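Side-chain contacts in DUF574 domain-containing protein (Thermobifida fusca, PDB 2QE6), which binds S-adenosylmethionine and is probably a methyltransferase, although its natural substrate is not established: residues T22-Y27 / S86-V91; D28-G33 / A42-A47; G33-E38 / L117-A122; R67-L72 / H95-S100; I211-E214 / G219-R222. The protein carries 1 engineered substitution. All coordinates share one frame; numbering follows the deposited sequence.

Overall arrangement
Interactions 1, 2 and 3 form one cluster. Interactions 1 and 2 share helix 23-30, and their centres lie about 10 Å apart. The centres of interactions 1 and 3 are about 8 Å apart, with Leu88 packed on Asp35 and Pro89 on His119. Gly33 belongs to both interactions 2 and 3, and the Asp28 carboxylate spans the same pair. Interaction 1 forms part of the S-adenosylmethionine pocket; the side chains of Leu30 and Asp35 lie about 8 and 10 Å from the ligand. Interaction 5 meets the cluster where Ile211 packs on Leu43 and Tyr46. Interaction 4 joins two helices elsewhere, its centre about 29 Å from that of interaction 5, on the opposite side of the chain's centre.

Interaction 1: T22-Y27 / S86-V91; sequences TIARVY and SGLPTV. Engineered in segment 22-27: Val26 (natural residue Ala). With SAM (S-adenosylmethionine), chain F.
One water ties Ala24 to Leu88. It donates to Ala24 O at 2.8 Å and accepts from Leu88 N at 2.9 Å, so the helix and the loop are linked through backbone groups. Beside it the direct contact is apolar. Leu88 CD1 comes within 4.0 Å of Ala24 CB and also touches Arg25 CG. The polar end of Arg25 is held elsewhere, by a salt bridge to Asp113. Thr22 caps the start of the helix, with OG1 accepting from Arg25 N.

Both segments then close on S-adenosylmethionine (SAM). Tyr27 CG is anti to the backbone N (chi1 -175°), which lays one face of the ring against the sulfonium. SAM SD sits 3.6 Å above the ring plane, offset toward the rim. Tyr27 OH makes a weak hydrogen bond of 2.8 Å to SAM O. It is also hydrogen-bonded to Asn61 ND2. The ribose atom SAM O3' touches Ala24 CB at 3.1 Å and Gly87 CA at 3.3 Å. Gly87 lacks a side chain, which leaves room for SAM CB, and its N bonds to Asp111. Residues 86-91 continue the glycine-rich loop after strand 80-84, the first cofactor-binding motif of Rossmann-like methyltransferases.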
# COMPACT_ATOMS: atom_id res chain seq x y z
N THR A 22 -13.31 9.30 0.00
CA THR A 22 -12.41 8.51 0.85
C THR A 22 -11.12 8.23 0.08
O THR A 22 -11.10 8.23 -1.15
CB THR A 22 -13.01 7.19 1.29
OG1 THR A 22 -12.86 6.24 0.23
CG2 THR A 22 -14.51 7.31 1.65
N ILE A 23 -10.06 7.90 0.82
CA ILE A 23 -8.76 7.57 0.22
C ILE A 23 -8.85 6.40 -0.72
O ILE A 23 -8.40 6.49 -1.87
CB ILE A 23 -7.65 7.30 1.29
CG1 ILE A 23 -7.38 8.58 2.13
CG2 ILE A 23 -6.36 6.90 0.56
CD1 ILE A 23 -6.65 8.36 3.56
N ALA A 24 -9.47 5.33 -0.28
CA ALA A 24 -9.57 4.14 -1.13
C ALA A 24 -10.28 4.43 -2.45
O ALA A 24 -9.83 3.99 -3.50
CB ALA A 24 -10.28 2.98 -0.39
N ARG A 25 -11.40 5.15 -2.37
CA ARG A 25 -12.23 5.44 -3.53
C ARG A 25 -11.62 6.41 -4.50
O ARG A 25 -11.75 6.24 -5.71
CB ARG A 25 -13.60 5.93 -3.09
CG ARG A 25 -14.37 4.88 -2.34
CD ARG A 25 -15.53 5.49 -1.57
NE ARG A 25 -15.86 4.71 -0.38
CZ ARG A 25 -16.81 5.03 0.49
NH1 ARG A 25 -17.53 6.14 0.32
NH2 ARG A 25 -17.05 4.24 1.53
N VAL A 26 -10.93 7.43 -4.00
CA VAL A 26 -10.22 8.30 -4.87
C VAL A 26 -9.06 7.63 -5.65
O VAL A 26 -8.90 7.81 -6.88
CB VAL A 26 -9.71 9.49 -4.08
CG1 VAL A 26 -8.86 10.35 -5.00
CG2 VAL A 26 -10.93 10.32 -3.52
N TYR A 27 -8.31 6.79 -4.97
CA TYR A 27 -7.23 6.01 -5.59
C TYR A 27 -7.85 5.07 -6.60
O TYR A 27 -7.36 4.94 -7.71
CB TYR A 27 -6.49 5.26 -4.51
CG TYR A 27 -5.30 4.50 -4.94
CD1 TYR A 27 -4.10 5.13 -5.18
CD2 TYR A 27 -5.35 3.13 -5.06
CE1 TYR A 27 -2.95 4.39 -5.58
CE2 TYR A 27 -4.22 2.39 -5.45
CZ TYR A 27 -3.02 3.03 -5.70
OH TYR A 27 -1.89 2.32 -6.07
N SER A 86 -5.01 -1.87 2.25
CA SER A 86 -4.97 -2.64 1.01
C SER A 86 -5.55 -1.93 -0.21
O SER A 86 -5.19 -2.25 -1.36
CB SER A 86 -5.79 -3.93 1.18
OG SER A 86 -7.14 -3.63 1.49
N GLY A 87 -6.54 -1.05 0.04
CA GLY A 87 -7.34 -0.45 -1.01
C GLY A 87 -8.38 -1.36 -1.63
O GLY A 87 -8.52 -2.53 -1.26
N LEU A 88 -9.13 -0.80 -2.59
CA LEU A 88 -10.19 -1.56 -3.30
C LEU A 88 -9.57 -2.41 -4.42
O LEU A 88 -8.45 -2.17 -4.84
CB LEU A 88 -11.20 -0.53 -3.83
CG LEU A 88 -12.00 0.19 -2.74
CD1 LEU A 88 -12.58 1.46 -3.29
CD2 LEU A 88 -13.16 -0.76 -2.30
N PRO A 89 -10.29 -3.40 -4.92
CA PRO A 89 -9.60 -4.34 -5.78
C PRO A 89 -9.25 -3.80 -7.19
O PRO A 89 -9.94 -2.89 -7.70
CB PRO A 89 -10.58 -5.49 -5.90
CG PRO A 89 -11.93 -4.88 -5.66
CD PRO A 89 -11.70 -3.77 -4.68
N THR A 90 -8.15 -4.30 -7.74
CA THR A 90 -7.68 -3.95 -9.07
C THR A 90 -7.68 -5.23 -9.87
O THR A 90 -8.08 -6.27 -9.37
CB THR A 90 -6.26 -3.38 -9.08
OG1 THR A 90 -5.35 -4.44 -8.75
CG2 THR A 90 -6.13 -2.22 -8.11
N VAL A 91 -7.20 -5.16 -11.10
CA VAL A 91 -7.12 -6.36 -11.93
C VAL A 91 -5.94 -7.30 -11.53
O VAL A 91 -5.89 -8.43 -12.00
CB VAL A 91 -7.09 -5.99 -13.45
CG1 VAL A 91 -8.39 -5.21 -13.85
CG2 VAL A 91 -5.85 -5.18 -13.80
N SAM F . -2.12 -0.23 -0.72
CA SAM F . -2.86 0.07 -2.01
C SAM F . -1.87 0.38 -3.10
O SAM F . -2.15 0.18 -4.27
OXT SAM F . -0.77 0.88 -2.81
CB SAM F . -3.85 1.25 -1.96
CG SAM F . -3.24 2.64 -1.70
SD SAM F . -4.42 4.00 -1.45
CE SAM F . -5.92 3.00 -1.65
C5' SAM F . -4.35 3.98 0.36
C4' SAM F . -5.21 3.01 1.18
O4' SAM F . -4.79 3.05 2.55
C3' SAM F . -6.71 3.36 1.19
O3' SAM F . -7.50 2.24 0.84
C2' SAM F . -7.02 3.85 2.60
O2' SAM F . -8.38 3.68 3.01
C1' SAM F . -5.96 3.07 3.38
N9 SAM F . -5.68 3.74 4.65
C8 SAM F . -5.14 5.00 4.88
N7 SAM F . -5.05 5.19 6.23
C5 SAM F . -5.50 4.05 6.84
C6 SAM F . -5.60 3.69 8.19
N6 SAM F . -5.23 4.58 9.15
N1 SAM F . -6.11 2.43 8.48
C2 SAM F . -6.50 1.53 7.48
N3 SAM F . -6.41 1.89 6.14
C4 SAM F . -5.90 3.13 5.85
O HOH W 1 -8.22 1.73 -3.60

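Interaction 2: D28-G33 / A42-A47; sequences DALLGG and ALADYA
Ala44 is the centre of the apolar contact. Its CB meets Leu30 CD2 at 3.9 Å and Ala29 CB at 4.0 Å. The methyl group therefore points between two consecutive residues of the other helix. Ala29 and Ala44 face each other directly, methyl to methyl. Leu30 works differently. Its CB starts off to one side. With CG anti to the carbonyl carbon (chi1 -73°), the branch bends back so that only the CD2 end reaches Ala44. The small alanines allow the backbones to come near, with the CA atoms of Leu30 and Ala44 6.1 Å apart. The contact is modest, burying 111 Å² in all.

Hydrogen bonds play no part across the two segments. They act within each one. Gly32 ends the helix in a Schellman motif, with a positive phi of 81°. Gly33 N bonds to Asp28 O at 2.8 Å, and Gly32 N bonds to Ala29 O at 3.0 Å. This turns the chain out of the helix just past the touching pair. Asp28 OD2 accepts from Asn36 ND2 in the loop that follows.

The engineered residue Val26 extends the packing one turn earlier, against Leu43 and Ala44. Leu30 also touches Lys55 of helix 54-75, and Ala47 touches Leu54 there. Helix 38-48 thus packs against helix 23-30 through Ala44 and against helix 203-216 through Leu43 and Tyr46, with the start of helix 54-75 near its end.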
# COMPACT_ATOMS: atom_id res chain seq x y z
N ASP A 28 -8.97 4.46 -6.26
CA ASP A 28 -9.69 3.61 -7.21
C ASP A 28 -10.08 4.39 -8.49
O ASP A 28 -9.92 3.94 -9.61
CB ASP A 28 -10.95 3.10 -6.55
CG ASP A 28 -11.63 2.07 -7.39
OD1 ASP A 28 -10.98 1.02 -7.56
OD2 ASP A 28 -12.74 2.34 -7.91
N ALA A 29 -10.63 5.58 -8.30
CA ALA A 29 -10.97 6.49 -9.39
C ALA A 29 -9.70 6.80 -10.23
O ALA A 29 -9.75 6.74 -11.45
CB ALA A 29 -11.60 7.78 -8.81
N LEU A 30 -8.58 7.11 -9.59
CA LEU A 30 -7.32 7.34 -10.32
C LEU A 30 -6.92 6.18 -11.21
O LEU A 30 -6.41 6.41 -12.30
CB LEU A 30 -6.17 7.65 -9.39
CG LEU A 30 -6.22 9.03 -8.76
CD1 LEU A 30 -5.08 9.20 -7.75
CD2 LEU A 30 -6.17 10.15 -9.84
N LEU A 31 -7.13 4.95 -10.73
CA LEU A 31 -6.87 3.72 -11.50
C LEU A 31 -7.93 3.33 -12.51
O LEU A 31 -7.76 2.35 -13.22
CB LEU A 31 -6.62 2.54 -10.54
CG LEU A 31 -5.40 2.74 -9.63
CD1 LEU A 31 -5.30 1.65 -8.55
CD2 LEU A 31 -4.12 2.80 -10.49
N GLY A 32 -9.03 4.08 -12.59
CA GLY A 32 -10.11 3.75 -13.49
C GLY A 32 -11.07 2.68 -12.98
O GLY A 32 -11.75 2.01 -13.79
N GLY A 33 -11.13 2.49 -11.67
CA GLY A 33 -12.13 1.58 -11.08
C GLY A 33 -13.51 2.19 -10.93
O GLY A 33 -13.70 3.39 -11.13
N ALA A 42 -14.74 13.62 -8.44
CA ALA A 42 -14.47 15.09 -8.43
C ALA A 42 -13.10 15.40 -7.80
O ALA A 42 -12.35 16.25 -8.29
CB ALA A 42 -15.61 15.87 -7.74
N LEU A 43 -12.72 14.72 -6.72
CA LEU A 43 -11.44 15.07 -6.10
C LEU A 43 -10.26 14.51 -6.94
O LEU A 43 -9.22 15.14 -7.04
CB LEU A 43 -11.35 14.59 -4.63
CG LEU A 43 -10.03 14.84 -3.86
CD1 LEU A 43 -9.71 16.35 -3.74
CD2 LEU A 43 -10.10 14.15 -2.49
N ALA A 44 -10.42 13.32 -7.49
CA ALA A 44 -9.39 12.77 -8.36
C ALA A 44 -9.14 13.73 -9.56
O ALA A 44 -7.99 13.99 -9.90
CB ALA A 44 -9.79 11.36 -8.87
N ASP A 45 -10.21 14.20 -10.19
CA ASP A 45 -10.15 15.14 -11.32
C ASP A 45 -9.44 16.42 -10.93
O ASP A 45 -8.56 16.90 -11.64
CB ASP A 45 -11.57 15.54 -11.78
CG ASP A 45 -12.30 14.42 -12.56
OD1 ASP A 45 -11.63 13.41 -12.91
OD2 ASP A 45 -13.55 14.57 -12.80
N TYR A 46 -9.85 16.99 -9.81
CA TYR A 46 -9.22 18.19 -9.28
C TYR A 46 -7.70 17.98 -9.03
O TYR A 46 -6.87 18.82 -9.42
CB TYR A 46 -9.94 18.62 -8.03
CG TYR A 46 -9.29 19.70 -7.23
CD1 TYR A 46 -9.51 21.01 -7.51
CD2 TYR A 46 -8.44 19.39 -6.18
CE1 TYR A 46 -8.92 22.01 -6.73
CE2 TYR A 46 -7.83 20.37 -5.43
CZ TYR A 46 -8.10 21.67 -5.70
OH TYR A 46 -7.51 22.67 -4.95
N ALA A 47 -7.36 16.89 -8.40
CA ALA A 47 -5.97 16.58 -8.08
C ALA A 47 -5.13 16.43 -9.37
O ALA A 47 -4.04 16.94 -9.46
CB ALA A 47 -5.89 15.28 -7.20

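Interaction 3: G33-E38 / L117-A122; sequences GKDNFE and LTHGRA
Asp35 meets His119 through its carboxylate, which comes to the edge of the imidazole ring, near the ring plane. The modelled gap between Asp35 OD2 and His119 ND1 is too short to be sound, so the exact geometry is doubtful. As modelled, the two side chains cross at about a right angle. His119 CG is anti to the backbone N (chi1 -162°), which sends the ring out from the helix toward the loop.

Trp11 serves both partners. Its NE1 donates to Asp35 OD1, and its ring meets that of His119 edge-to-face. OD1 is thus held by Trp11, from outside the two segments. Pro89 packs on His119, and Leu88 packs on Asp35.

A further shell fixes the loop. Asp35 is the centre of an inverse gamma turn, closed by a weak bond of 3.1 Å from Asn36 N to Lys34 O. Asn36 ND2 donates to Gly33 O at 2.7 Å, with an N-H...O angle of 147°. It approaches from above the carbonyl plane, 61° out of it. Asn36 OD1 accepts from Arg41 NH1. Both amide ends are thus used. Phe37 then takes the N-cap position of helix 38-48. The contact joins this turn-containing loop to helix 114-124, which follows strand 106-111 in the Rossmann-like fold.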
# COMPACT_ATOMS: atom_id res chain seq x y z
N GLY A 33 -11.13 2.49 -11.67
CA GLY A 33 -12.13 1.58 -11.08
C GLY A 33 -13.51 2.19 -10.93
O GLY A 33 -13.70 3.39 -11.13
N LYS A 34 -14.49 1.33 -10.64
CA LYS A 34 -15.89 1.73 -10.45
C LYS A 34 -16.35 1.80 -8.96
O LYS A 34 -17.51 2.11 -8.68
CB LYS A 34 -16.80 0.77 -11.21
CG LYS A 34 -16.47 0.60 -12.69
N ASP A 35 -15.45 1.51 -8.03
CA ASP A 35 -15.77 1.58 -6.61
C ASP A 35 -15.51 2.98 -6.12
O ASP A 35 -14.57 3.21 -5.40
CB ASP A 35 -14.93 0.58 -5.80
CG ASP A 35 -15.34 -0.87 -6.05
OD1 ASP A 35 -16.09 -1.09 -7.02
OD2 ASP A 35 -14.89 -1.76 -5.30
N ASN A 36 -16.40 3.90 -6.46
CA ASN A 36 -16.19 5.30 -6.09
C ASN A 36 -17.50 6.05 -6.31
O ASN A 36 -18.39 5.57 -7.00
CB ASN A 36 -15.01 5.91 -6.89
CG ASN A 36 -15.07 5.60 -8.39
OD1 ASN A 36 -15.90 6.12 -9.10
ND2 ASN A 36 -14.14 4.77 -8.88
N PHE A 37 -17.64 7.20 -5.69
CA PHE A 37 -18.82 8.04 -5.94
C PHE A 37 -18.37 9.38 -6.55
O PHE A 37 -17.16 9.65 -6.75
CB PHE A 37 -19.60 8.28 -4.63
CG PHE A 37 -20.18 7.04 -4.01
CD1 PHE A 37 -21.24 6.37 -4.61
CD2 PHE A 37 -19.66 6.54 -2.81
CE1 PHE A 37 -21.78 5.23 -4.03
CE2 PHE A 37 -20.19 5.41 -2.22
CZ PHE A 37 -21.26 4.74 -2.85
N GLU A 38 -19.34 10.23 -6.83
CA GLU A 38 -19.05 11.44 -7.54
C GLU A 38 -18.02 12.30 -6.80
O GLU A 38 -17.10 12.83 -7.42
CB GLU A 38 -20.30 12.23 -7.89
CG GLU A 38 -20.04 13.11 -9.07
CD GLU A 38 -21.19 14.05 -9.35
OE1 GLU A 38 -22.32 13.80 -8.90
OE2 GLU A 38 -20.93 15.04 -10.03
N LEU A 117 -14.02 -4.12 2.56
CA LEU A 117 -14.63 -5.34 3.12
C LEU A 117 -15.87 -5.75 2.34
O LEU A 117 -16.08 -6.94 2.06
CB LEU A 117 -14.98 -5.17 4.59
CG LEU A 117 -15.65 -6.35 5.32
CD1 LEU A 117 -14.95 -7.72 5.05
CD2 LEU A 117 -15.79 -6.05 6.83
N THR A 118 -16.72 -4.78 2.00
CA THR A 118 -17.95 -5.13 1.31
C THR A 118 -17.71 -5.75 -0.06
O THR A 118 -18.39 -6.71 -0.43
CB THR A 118 -18.90 -3.92 1.21
OG1 THR A 118 -19.06 -3.37 2.51
CG2 THR A 118 -20.27 -4.37 0.69
N HIS A 119 -16.77 -5.21 -0.82
CA HIS A 119 -16.47 -5.75 -2.15
C HIS A 119 -15.76 -7.10 -2.02
O HIS A 119 -16.11 -8.09 -2.72
CB HIS A 119 -15.60 -4.75 -2.95
CG HIS A 119 -15.62 -5.00 -4.43
ND1 HIS A 119 -15.37 -4.00 -5.36
CD2 HIS A 119 -15.91 -6.11 -5.15
CE1 HIS A 119 -15.46 -4.51 -6.58
NE2 HIS A 119 -15.80 -5.78 -6.48
N GLY A 120 -14.81 -7.13 -1.10
CA GLY A 120 -13.85 -8.23 -0.96
C GLY A 120 -14.44 -9.49 -0.38
O GLY A 120 -14.06 -10.59 -0.79
N ARG A 121 -15.37 -9.32 0.58
CA ARG A 121 -15.91 -10.42 1.36
C ARG A 121 -16.51 -11.38 0.36
O ARG A 121 -16.28 -12.57 0.43
CB ARG A 121 -16.97 -9.94 2.36
N ALA A 122 -17.25 -10.79 -0.59
CA ALA A 122 -17.72 -11.45 -1.81
C ALA A 122 -16.60 -12.23 -2.49
O ALA A 122 -16.61 -13.47 -2.51
CB ALA A 122 -18.28 -10.37 -2.79

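Interaction 4: R67-L72 / H95-S100; sequences RGVRFL and HEVAQS
Arg70 touches Val97 with its aliphatic base, while its flat guanidinium leads away from the partner helix. In the conformer described, one guanidinium face lies over Arg67 CA, offset toward the rim, and a salt bridge to Asp250 engages its end. On the other helix, the His95 ring has Glu96 CG over one face and Gln99 NE2 in plane at its edge. His95 ND1 bonds to Tyr109 OH. These flat groups stand outside the interface.

The interface itself is made by short branches. Val69 CG1 is anti to the backbone N (chi1 172°), and this branch reaches over to the other helix. It lies 3.8 Å from Val97 CB and 3.8 Å from Ala98 N, with Ala98 CB at 4.1 Å. Val97 CG1 returns the contact. It is 3.9 Å from Val69 CG1 and 3.7 Å from Arg70 N, and it also touches Arg70 CB at 4.1 Å. Each valine methyl thus meets the other valine's side chain and the backbone N of the residue after it.

The short helix axes approach to 8.4 Å and cross at -36°. Ser100 OG turns back on its own helix and donates to Val97 O at 2.6 Å. Behind the contact, Val69 packs on Met162 of strand 160-163. No hydrogen bond spans the two segments, so their join rests on apolar packing, with the Arg70 guanidinium turned away to Asp250.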
# COMPACT_ATOMS: atom_id res chain seq x y z
N ARG A 67 5.50 -6.32 -8.75
CA ARG A 67 6.90 -6.72 -8.77
C ARG A 67 7.43 -7.08 -7.38
O ARG A 67 8.21 -8.02 -7.23
CB ARG A 67 7.80 -5.64 -9.42
CG ARG A 67 7.46 -5.32 -10.87
CD ARG A 67 8.59 -4.62 -11.62
NE ARG A 67 9.04 -3.42 -10.93
CZ ARG A 67 8.40 -2.26 -10.95
NH1 ARG A 67 7.25 -2.12 -11.62
NH2 ARG A 67 8.88 -1.22 -10.28
N GLY A 68 7.04 -6.32 -6.36
CA GLY A 68 7.50 -6.56 -5.00
C GLY A 68 6.88 -7.81 -4.40
O GLY A 68 7.55 -8.61 -3.77
N VAL A 69 5.59 -8.01 -4.60
CA VAL A 69 4.94 -9.19 -4.07
C VAL A 69 5.50 -10.43 -4.77
O VAL A 69 5.70 -11.45 -4.14
CB VAL A 69 3.42 -9.08 -4.16
CG1 VAL A 69 2.78 -10.37 -3.80
CG2 VAL A 69 2.93 -7.96 -3.25
N ARG A 70 5.74 -10.34 -6.08
CA ARG A 70 6.34 -11.44 -6.83
C ARG A 70 7.74 -11.77 -6.30
O ARG A 70 8.09 -12.94 -6.17
CB ARG A 70 6.41 -11.11 -8.33
CG ARG A 70 6.93 -12.26 -9.18
CD ARG A 70 7.00 -11.91 -10.66
NE ARG A 70 7.92 -10.79 -10.91
CZ ARG A 70 7.63 -9.69 -11.59
NH1 ARG A 70 6.43 -9.51 -12.13
NH2 ARG A 70 8.56 -8.76 -11.74
N PHE A 71 8.53 -10.74 -5.96
CA PHE A 71 9.85 -10.96 -5.35
C PHE A 71 9.69 -11.70 -4.00
O PHE A 71 10.36 -12.70 -3.73
CB PHE A 71 10.60 -9.63 -5.15
CG PHE A 71 11.71 -9.70 -4.14
CD1 PHE A 71 12.93 -10.25 -4.46
CD2 PHE A 71 11.54 -9.16 -2.87
CE1 PHE A 71 13.97 -10.31 -3.51
CE2 PHE A 71 12.56 -9.25 -1.91
CZ PHE A 71 13.77 -9.81 -2.24
N LEU A 72 8.78 -11.21 -3.19
CA LEU A 72 8.59 -11.74 -1.83
C LEU A 72 8.09 -13.16 -1.82
O LEU A 72 8.62 -14.00 -1.08
CB LEU A 72 7.62 -10.85 -1.07
CG LEU A 72 8.15 -9.50 -0.63
CD1 LEU A 72 7.01 -8.61 -0.17
CD2 LEU A 72 9.28 -9.62 0.43
N HIS A 95 -2.91 -11.10 -3.32
CA HIS A 95 -3.05 -12.55 -3.19
C HIS A 95 -2.96 -13.29 -4.54
O HIS A 95 -2.53 -14.45 -4.62
CB HIS A 95 -4.33 -12.87 -2.43
CG HIS A 95 -5.58 -12.84 -3.26
ND1 HIS A 95 -6.28 -11.68 -3.50
CD2 HIS A 95 -6.30 -13.84 -3.83
CE1 HIS A 95 -7.36 -11.95 -4.21
NE2 HIS A 95 -7.40 -13.26 -4.42
N GLU A 96 -3.38 -12.59 -5.58
CA GLU A 96 -3.31 -13.12 -6.94
C GLU A 96 -1.86 -13.20 -7.40
O GLU A 96 -1.42 -14.20 -7.91
CB GLU A 96 -4.16 -12.22 -7.87
CG GLU A 96 -5.68 -12.34 -7.60
CD GLU A 96 -6.50 -11.14 -8.11
OE1 GLU A 96 -5.93 -10.17 -8.66
OE2 GLU A 96 -7.74 -11.18 -7.94
N VAL A 97 -1.11 -12.13 -7.20
CA VAL A 97 0.32 -12.17 -7.46
C VAL A 97 1.00 -13.25 -6.61
O VAL A 97 1.73 -14.09 -7.14
CB VAL A 97 0.97 -10.80 -7.16
CG1 VAL A 97 2.39 -10.81 -7.66
CG2 VAL A 97 0.16 -9.73 -7.86
N ALA A 98 0.74 -13.25 -5.30
CA ALA A 98 1.40 -14.19 -4.38
C ALA A 98 1.09 -15.62 -4.78
O ALA A 98 1.99 -16.46 -4.84
CB ALA A 98 0.97 -13.94 -2.93
N GLN A 99 -0.17 -15.90 -5.08
CA GLN A 99 -0.55 -17.28 -5.43
C GLN A 99 -0.05 -17.73 -6.80
O GLN A 99 0.11 -18.94 -7.03
CB GLN A 99 -2.06 -17.47 -5.33
CG GLN A 99 -2.65 -17.27 -3.90
CD GLN A 99 -4.12 -17.56 -3.87
OE1 GLN A 99 -4.61 -18.32 -4.70
NE2 GLN A 99 -4.82 -17.00 -2.91
N SER A 100 0.21 -16.79 -7.70
CA SER A 100 0.79 -17.11 -9.03
C SER A 100 2.20 -17.69 -8.92
O SER A 100 2.57 -18.52 -9.74
CB SER A 100 0.81 -15.88 -9.97
OG SER A 100 1.80 -14.92 -9.60

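Interaction 5: I211-E214 / G219-R222; sequences ITRE and GWAR
The chain doubles back after helix 203-216 and brings Gly219 beside Arg213, their CA atoms 4.4 Å apart. Gly219 packs closely on the helix. A CB there would clash with Thr212 CB and Arg213 N, so the lack of a side chain permits this approach. Its CA is 4.2 Å from Thr212 CG2, and its N is 4.0 Å from Arg213 CA. Thr212 keeps its hydroxyl on its own helix, where OG1 bonds to Leu208 O.

The main side-chain contact is between Arg213 and Trp220. Arg213 bends at chi2 (67°), which folds the guanidinium toward the indole. Trp220 CZ2 lies over the centre of one guanidinium face, 3.6 Å from Arg213 CZ. Arg213 NE is 3.7 Å from Trp220 CZ2. The two planes are 52° apart, so the groups do not stack flat.

Arg213 NH1 bonds to Gly217 O, and Trp220 NE1 bonds to Glu218 OE1. Both side chains thus have a polar partner in the connecting loop.

Beyond the helix, Trp220 packs on Ser171 and Pro172, and its backbone bonds with His168. Arg222 makes backbone bonds with Leu197 and Asp199. The segment thus runs from the side of helix 203-216 past the end of strand 191-197 toward helix 224-229.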
# COMPACT_ATOMS: atom_id res chain seq x y z
N ILE A 211 -3.06 18.92 -0.90
CA ILE A 211 -4.39 18.56 -1.37
C ILE A 211 -4.90 17.35 -0.62
O ILE A 211 -6.06 17.33 -0.22
CB ILE A 211 -4.39 18.30 -2.89
CG1 ILE A 211 -4.08 19.63 -3.61
CG2 ILE A 211 -5.71 17.68 -3.32
CD1 ILE A 211 -3.87 19.50 -5.13
N THR A 212 -4.05 16.36 -0.41
CA THR A 212 -4.47 15.11 0.24
C THR A 212 -4.80 15.40 1.72
O THR A 212 -5.85 15.02 2.23
CB THR A 212 -3.37 14.08 0.12
OG1 THR A 212 -2.99 13.99 -1.26
CG2 THR A 212 -3.78 12.71 0.64
N ARG A 213 -3.91 16.11 2.38
CA ARG A 213 -4.15 16.50 3.79
C ARG A 213 -5.49 17.23 3.93
O ARG A 213 -6.31 16.90 4.79
CB ARG A 213 -3.01 17.37 4.32
CG ARG A 213 -3.20 17.97 5.69
CD ARG A 213 -3.20 16.92 6.78
NE ARG A 213 -2.76 17.49 8.06
CZ ARG A 213 -3.04 16.98 9.26
NH1 ARG A 213 -3.80 15.91 9.41
NH2 ARG A 213 -2.60 17.58 10.34
N GLU A 214 -5.69 18.24 3.10
CA GLU A 214 -6.86 19.11 3.26
C GLU A 214 -8.16 18.39 2.93
O GLU A 214 -9.20 18.64 3.55
CB GLU A 214 -6.73 20.32 2.37
CG GLU A 214 -5.61 21.27 2.77
CD GLU A 214 -5.82 21.96 4.07
OE1 GLU A 214 -6.95 21.94 4.57
OE2 GLU A 214 -4.86 22.55 4.59
N GLY A 219 -1.72 13.46 4.82
CA GLY A 219 -0.92 13.45 3.56
C GLY A 219 0.45 14.05 3.77
O GLY A 219 0.56 15.23 4.05
N TRP A 220 1.47 13.20 3.78
CA TRP A 220 2.78 13.62 4.31
C TRP A 220 3.84 13.13 3.31
O TRP A 220 4.05 11.95 3.17
CB TRP A 220 3.01 13.02 5.72
CG TRP A 220 1.92 13.33 6.62
CD1 TRP A 220 0.80 12.58 6.87
CD2 TRP A 220 1.79 14.50 7.39
NE1 TRP A 220 -0.00 13.23 7.76
CE2 TRP A 220 0.58 14.42 8.09
CE3 TRP A 220 2.59 15.63 7.54
CZ2 TRP A 220 0.14 15.42 8.94
CZ3 TRP A 220 2.15 16.63 8.40
CH2 TRP A 220 0.92 16.50 9.08
N ALA A 221 4.43 14.05 2.56
CA ALA A 221 5.51 13.67 1.64
C ALA A 221 6.81 13.57 2.43
O ALA A 221 7.25 14.55 3.05
CB ALA A 221 5.62 14.71 0.49
N ARG A 222 7.46 12.41 2.41
CA ARG A 222 8.69 12.21 3.20
C ARG A 222 9.90 12.20 2.29
O ARG A 222 9.83 11.70 1.18
CB ARG A 222 8.62 10.93 4.05
CG ARG A 222 7.71 11.08 5.23
CD ARG A 222 7.70 9.91 6.24
NE ARG A 222 6.97 10.36 7.44
CZ ARG A 222 5.66 10.25 7.67
NH1 ARG A 222 4.84 9.57 6.86
NH2 ARG A 222 5.17 10.77 8.79